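Local coordinates for protein purine nucleoside phosphorylase (Anopheles gambiae, PDB 2P4S) that catalyses the phosphate-dependent cleavage of inosine, guanosine and their 2'-deoxy forms to free purine base and pentose 1-phosphate in purine salvage, at residues A[340-343]-A[344-348]. Residues are numbered along the deposited sequence; the frame is centred on the assembly and turned at random.
Sequences HCHD and SIVGV. With DIH (7-[[(3R,4R)-3-(hydroxymethyl)-4-oxidanyl-pyrrolidin-1-ium-1-yl]methyl]-3,5-dihydropyrrolo[3,2-d]pyrimidin-4-one), chain F.
Val-346 lays its CG2 methyl over one face of the His-342 imidazole, 3.7 Å from the ring centroid and 23° off the normal, a CH-pi contact between residues one helical turn apart. The methyl is displaced toward the rim, and of the ring atoms it lies nearest NE2 and CE1. For His-342, a chi1 of -176° sets CG beside the carbonyl carbon, on the side from which the next helical turn brings Val-346. In the plane of the same ring, at its edge, ND1 forms a 2.6 Å hydrogen bond with O5' of the bound inhibitor DIH; either partner could supply the proton. Ile-345 closes on that hydroxyl from the helix, its CD1 3.6 Å from O5'. Placing CG1 beside the backbone N (chi1 -76°) leaves this arm running past the carbonyl oxygen of Cys-341, with CG1 3.3 Å from that O.

Beneath these side chains lies the first turn of helix 342-350, for which Cys-341 is the N-cap residue. Its O accepts the N-H of Ile-345 at 2.9 Å, and the next two bonds of the ladder run from Val-346 N to His-342 O and from Gly-347 N to Asp-343 O. The ladder thus fixes the spacing of His-342, Ile-345 and Val-346. Farther out, Ala-147 O is hydrogen-bonded to the imidazole NE2, and Asn-328, which also binds the nucleoside, touches Ile-345. Phe-244 of a neighbouring subunit meets the His-342 ring, placing the site by a subunit interface of the homotrimer.

This helix start supplies the 5'-hydroxyl end of the nucleoside pocket. With both nitrogens engaged and a methyl over one face, the imidazole has little freedom to turn, and ND1 stays directed at the 5'-hydroxyl, beside Ile-345 CD1, at the N-terminal end of helix 342-350.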
# COMPACT_ATOMS: atom_id res chain seq x y z
N HIS A 340 -17.81 13.70 11.78
CA HIS A 340 -17.44 13.74 10.35
C HIS A 340 -18.70 13.44 9.57
O HIS A 340 -19.30 12.37 9.77
CB HIS A 340 -16.38 12.69 10.00
CG HIS A 340 -15.06 12.91 10.67
ND1 HIS A 340 -14.59 14.17 11.01
CD2 HIS A 340 -14.08 12.04 11.03
CE1 HIS A 340 -13.39 14.06 11.56
NE2 HIS A 340 -13.06 12.78 11.58
N CYS A 341 -19.13 14.37 8.72
CA CYS A 341 -20.35 14.21 7.94
C CYS A 341 -20.17 14.77 6.52
O CYS A 341 -19.82 15.95 6.35
CB CYS A 341 -21.55 14.85 8.68
SG CYS A 341 -23.07 14.99 7.70
N HIS A 342 -20.38 13.92 5.51
CA HIS A 342 -20.20 14.34 4.13
C HIS A 342 -21.02 15.58 3.73
O HIS A 342 -20.49 16.48 3.07
CB HIS A 342 -20.43 13.21 3.13
CG HIS A 342 -20.16 13.61 1.71
ND1 HIS A 342 -18.90 13.98 1.27
CD2 HIS A 342 -20.97 13.73 0.63
CE1 HIS A 342 -18.95 14.27 -0.02
NE2 HIS A 342 -20.19 14.12 -0.43
N ASP A 343 -22.29 15.62 4.14
CA ASP A 343 -23.16 16.77 3.90
C ASP A 343 -22.58 18.06 4.49
O ASP A 343 -22.56 19.08 3.81
CB ASP A 343 -24.60 16.55 4.43
CG ASP A 343 -25.43 15.56 3.56
OD1 ASP A 343 -25.08 15.30 2.36
OD2 ASP A 343 -26.46 15.02 4.09
N SER A 344 -22.11 18.02 5.74
CA SER A 344 -21.43 19.18 6.37
C SER A 344 -20.16 19.61 5.61
O SER A 344 -19.89 20.79 5.45
CB SER A 344 -21.03 18.89 7.82
OG SER A 344 -22.14 18.46 8.57
N ILE A 345 -19.40 18.61 5.17
CA ILE A 345 -18.14 18.80 4.46
C ILE A 345 -18.37 19.56 3.16
O ILE A 345 -17.66 20.53 2.88
CB ILE A 345 -17.41 17.40 4.26
CG1 ILE A 345 -16.76 16.96 5.61
CG2 ILE A 345 -16.43 17.41 3.09
CD1 ILE A 345 -16.23 15.51 5.63
N VAL A 346 -19.38 19.13 2.40
CA VAL A 346 -19.76 19.78 1.17
C VAL A 346 -20.28 21.18 1.52
O VAL A 346 -19.94 22.12 0.84
CB VAL A 346 -20.82 18.93 0.38
CG1 VAL A 346 -21.33 19.64 -0.88
CG2 VAL A 346 -20.21 17.55 0.02
N GLY A 347 -21.05 21.29 2.61
CA GLY A 347 -21.52 22.59 3.12
C GLY A 347 -20.47 23.66 3.41
O GLY A 347 -20.73 24.85 3.27
N VAL A 348 -19.28 23.25 3.85
CA VAL A 348 -18.20 24.19 4.17
C VAL A 348 -17.79 24.98 2.89
O VAL A 348 -17.63 26.22 2.92
CB VAL A 348 -17.00 23.45 4.83
CG1 VAL A 348 -15.77 24.37 5.01
CG2 VAL A 348 -17.40 22.84 6.17
O5' DIH F . -16.78 13.41 2.70
C5' DIH F . -16.01 12.36 2.07
C4' DIH F . -15.41 12.97 0.83
C6' DIH F . -14.62 14.26 1.14
C3' DIH F . -14.44 11.99 0.20
O3' DIH F . -14.49 12.16 -1.22
C2' DIH F . -13.08 12.48 0.67
N1' DIH F . -13.25 13.97 0.64
C10 DIH F . -12.10 14.63 1.28
C9 DIH F . -12.05 14.68 2.79
C8 DIH F . -12.62 15.69 3.60
N7 DIH F . -12.34 15.41 4.91
C5 DIH F . -11.61 14.26 4.98
C6 DIH F . -10.97 13.50 6.08
O6 DIH F . -11.08 13.87 7.33
N1 DIH F . -10.28 12.40 5.71
C2 DIH F . -10.16 11.98 4.42
N3 DIH F . -10.69 12.66 3.39
C4 DIH F . -11.41 13.80 3.66